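Local coordinates for protein 2''-aminoglycoside nucleotidyltransferase (Klebsiella pneumoniae, PDB 4WQL) that confers resistance to gentamicin, kanamycin, tobramycin and related antibiotics by transferring a nucleotide to their 2''-hydroxyl group with the help of magnesium, at residues D47-G52 / E89-A94. Numbering follows the deposited sequence.
Sequences DLTFPG and EPAWWA. With MG (magnesium ion), chain C; MG (magnesium ion), chain B; KAN (kanamycin a), chain D.
With chi1 at 60°, the ring of Phe50 stands between its own backbone N and carbonyl carbon, and this turn lays it beside Pro90. Pro90 CA sits over one face toward the rim, and Phe50 CZ meets Pro90 CB at 3.7 Å, the two side chains pointing the same way. Phe77, Leu24 and, from helix 55-64, Arg55 and Leu58 also touch Phe50. On the other face of the sheet Thr49 CG2, anti to the backbone N (the first torsion puts OG1 at -62°), packs against Ala91 CB at 3.7 Å, while Thr49 OG1 is hydrogen-bonded to Asn124. The strands run parallel, and the bonds shuttle between them: Glu89 N to Leu48 O at 2.8 Å, Phe50 N to Glu89 O, Ala91 N to Phe50 O, and finally Gly52 N to Ala91 O at 2.8 Å. Pro90 has no N-H to give, but its CA reaches Phe50 O at 3.2 Å as a CA-H...O contact. Where strand 46-51 ends, Gly52 CA lies over the six-membered ring of Trp92, 3.6 Å from its centroid, a CH-pi contact made close by the lack of a side chain. At the opposite end, the extended Glu89 chain carries its carboxylate to kanamycin, OE1 accepting from N1 and OE2 from N2 at 2.7 Å. Asp47 divides its carboxylate between the two magnesium ions, OD2 binding one at 2.1 Å and OD1 the other, which also holds kanamycin O13; Asp45 and Asp87 also bind magnesium. Asp47 on strand 46-51, Asp45 just before it and Asp87 on the parallel neighbour 84-93 form the aspartate pattern of the nucleotidyltransferase active site, here opening onto the antibiotic cleft between the domains.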
loop_
_atom_site.group_PDB
_atom_site.type_symbol
_atom_site.label_atom_id
_atom_site.label_comp_id
_atom_site.label_asym_id
_atom_site.label_seq_id
_atom_site.Cartn_x
_atom_site.Cartn_y
_atom_site.Cartn_z
ATOM N N ASP A 47 -2.034 1.746 4.871
ATOM C CA ASP A 47 -1.361 2.359 3.693
ATOM C C ASP A 47 -2.303 2.410 2.516
ATOM O O ASP A 47 -2.991 1.427 2.204
ATOM C CB ASP A 47 -0.080 1.573 3.323
ATOM C CG ASP A 47 0.888 1.470 4.524
ATOM O OD1 ASP A 47 1.562 2.444 4.806
ATOM O OD2 ASP A 47 0.887 0.458 5.198
ATOM N N LEU A 48 -2.343 3.577 1.845
ATOM C CA LEU A 48 -3.213 3.772 0.677
ATOM C C LEU A 48 -2.393 4.343 -0.451
ATOM O O LEU A 48 -1.484 5.196 -0.237
ATOM C CB LEU A 48 -4.371 4.761 0.952
ATOM C CG LEU A 48 -5.355 4.390 2.074
ATOM C CD1 LEU A 48 -6.329 5.540 2.414
ATOM C CD2 LEU A 48 -6.120 3.098 1.620
ATOM N N THR A 49 -2.731 3.896 -1.668
ATOM C CA THR A 49 -2.168 4.476 -2.878
ATOM C C THR A 49 -3.293 5.171 -3.624
ATOM O O THR A 49 -4.359 4.581 -3.810
ATOM C CB THR A 49 -1.511 3.377 -3.786
ATOM O OG1 THR A 49 -0.426 2.764 -3.074
ATOM C CG2 THR A 49 -0.962 3.989 -5.079
ATOM N N PHE A 50 -3.102 6.426 -4.024
ATOM C CA PHE A 50 -4.249 7.177 -4.600
ATOM C C PHE A 50 -3.820 7.844 -5.925
ATOM O O PHE A 50 -2.621 8.133 -6.118
ATOM C CB PHE A 50 -4.747 8.271 -3.619
ATOM C CG PHE A 50 -3.681 9.300 -3.284
ATOM C CD1 PHE A 50 -2.755 9.096 -2.253
ATOM C CD2 PHE A 50 -3.612 10.485 -4.027
ATOM C CE1 PHE A 50 -1.753 10.034 -2.045
ATOM C CE2 PHE A 50 -2.653 11.438 -3.791
ATOM C CZ PHE A 50 -1.730 11.246 -2.786
ATOM N N PRO A 51 -4.788 8.124 -6.809
ATOM C CA PRO A 51 -4.457 8.879 -8.040
ATOM C C PRO A 51 -3.929 10.270 -7.690
ATOM O O PRO A 51 -4.668 11.040 -7.094
ATOM C CB PRO A 51 -5.804 8.964 -8.802
ATOM C CG PRO A 51 -6.607 7.657 -8.292
ATOM C CD PRO A 51 -6.210 7.643 -6.778
ATOM N N GLY A 52 -2.693 10.544 -8.080
ATOM C CA GLY A 52 -2.006 11.729 -7.623
ATOM C C GLY A 52 -2.753 12.995 -8.011
ATOM O O GLY A 52 -2.744 13.997 -7.269
ATOM N N GLU A 89 0.239 7.416 -0.502
ATOM C CA GLU A 89 1.219 7.671 -1.531
ATOM C C GLU A 89 0.528 7.809 -2.898
ATOM O O GLU A 89 -0.305 7.010 -3.218
ATOM C CB GLU A 89 2.210 6.509 -1.604
ATOM C CG GLU A 89 3.229 6.650 -2.733
ATOM C CD GLU A 89 4.325 5.557 -2.741
ATOM O OE1 GLU A 89 5.499 5.924 -3.112
ATOM O OE2 GLU A 89 3.989 4.403 -2.377
ATOM N N PRO A 90 0.888 8.826 -3.670
ATOM C CA PRO A 90 0.293 8.954 -5.019
ATOM C C PRO A 90 0.810 7.949 -6.082
ATOM O O PRO A 90 1.941 7.432 -5.998
ATOM C CB PRO A 90 0.712 10.372 -5.437
ATOM C CG PRO A 90 2.128 10.483 -4.797
ATOM C CD PRO A 90 1.881 9.883 -3.424
ATOM N N ALA A 91 -0.057 7.658 -7.079
ATOM C CA ALA A 91 0.319 6.941 -8.292
ATOM C C ALA A 91 -0.137 7.785 -9.428
ATOM O O ALA A 91 -1.047 8.591 -9.284
ATOM C CB ALA A 91 -0.337 5.526 -8.365
ATOM N N TRP A 92 0.552 7.631 -10.556
ATOM C CA TRP A 92 0.343 8.589 -11.652
ATOM C C TRP A 92 -0.023 7.801 -12.893
ATOM O O TRP A 92 0.535 6.741 -13.134
ATOM C CB TRP A 92 1.589 9.438 -11.848
ATOM C CG TRP A 92 1.942 10.199 -10.589
ATOM C CD1 TRP A 92 2.875 9.835 -9.625
ATOM C CD2 TRP A 92 1.358 11.427 -10.130
ATOM N NE1 TRP A 92 2.905 10.797 -8.620
ATOM C CE2 TRP A 92 1.987 11.763 -8.886
ATOM C CE3 TRP A 92 0.388 12.282 -10.636
ATOM C CZ2 TRP A 92 1.689 12.951 -8.179
ATOM C CZ3 TRP A 92 0.080 13.435 -9.928
ATOM C CH2 TRP A 92 0.718 13.743 -8.705
ATOM N N TRP A 93 -0.960 8.352 -13.680
ATOM C CA TRP A 93 -1.421 7.663 -14.893
ATOM C C TRP A 93 -0.301 7.475 -15.908
ATOM O O TRP A 93 0.414 8.426 -16.234
ATOM C CB TRP A 93 -2.581 8.413 -15.559
ATOM C CG TRP A 93 -3.208 7.606 -16.673
ATOM C CD1 TRP A 93 -3.085 7.804 -18.015
ATOM C CD2 TRP A 93 -4.010 6.435 -16.497
ATOM N NE1 TRP A 93 -3.830 6.835 -18.706
ATOM C CE2 TRP A 93 -4.385 5.982 -17.792
ATOM C CE3 TRP A 93 -4.493 5.758 -15.369
ATOM C CZ2 TRP A 93 -5.221 4.871 -17.981
ATOM C CZ3 TRP A 93 -5.307 4.637 -15.543
ATOM C CH2 TRP A 93 -5.661 4.217 -16.864
ATOM N N ALA A 94 -0.100 6.219 -16.321
ATOM C CA ALA A 94 0.929 5.855 -17.310
ATOM C C ALA A 94 0.239 5.095 -18.494
ATOM O O ALA A 94 0.432 3.880 -18.692
ATOM C CB ALA A 94 1.981 4.993 -16.652
HETATM MG MG MG C . 2.878 2.681 6.736
HETATM MG MG MG B . 1.747 0.350 7.064
HETATM C C1 KAN D . 9.386 4.092 -0.907
HETATM C C2 KAN D . 10.826 4.673 -0.632
HETATM C C3 KAN D . 10.904 6.126 -1.061
HETATM C C4 KAN D . 10.554 6.151 -2.544
HETATM C C5 KAN D . 9.161 5.590 -2.767
HETATM C C6 KAN D . 9.034 5.487 -4.325
HETATM C C7 KAN D . 4.922 4.002 2.127
HETATM C C8 KAN D . 6.293 3.916 2.851
HETATM C C9 KAN D . 7.431 4.624 2.089
HETATM C C10 KAN D . 7.473 4.128 0.617
HETATM C C11 KAN D . 6.130 4.169 -0.088
HETATM C C12 KAN D . 5.082 3.398 0.713
HETATM C C13 KAN D . 7.172 3.775 5.120
HETATM C C14 KAN D . 6.286 3.231 6.293
HETATM C C15 KAN D . 5.642 4.426 7.024
HETATM C C16 KAN D . 6.744 5.389 7.485
HETATM C C17 KAN D . 7.538 5.887 6.244
HETATM C C18 KAN D . 8.788 6.754 6.477
HETATM N N1 KAN D . 7.744 4.846 -4.686
HETATM N N2 KAN D . 6.329 3.515 -1.405
HETATM N N3 KAN D . 3.819 3.416 2.946
HETATM N N4 KAN D . 4.795 4.004 8.165
HETATM O O5 KAN D . 9.079 4.252 -2.309
HETATM O O6 KAN D . 11.138 4.447 0.778
HETATM O O7 KAN D . 12.252 6.651 -0.850
HETATM O O8 KAN D . 10.520 7.491 -2.996
HETATM O O9 KAN D . 8.544 4.820 -0.032
HETATM O O10 KAN D . 8.749 4.343 2.672
HETATM O O11 KAN D . 6.306 4.433 4.198
HETATM O O12 KAN D . 8.129 4.736 5.571
HETATM O O13 KAN D . 5.284 2.292 5.833
HETATM O O14 KAN D . 6.163 6.480 8.225
HETATM O O15 KAN D . 9.732 6.006 7.270
HETATM O O HOH W 1 3.025 -0.128 8.809
HETATM O O HOH W 2 0.316 -0.833 7.432
HETATM O O HOH W 3 2.745 -1.366 6.183
#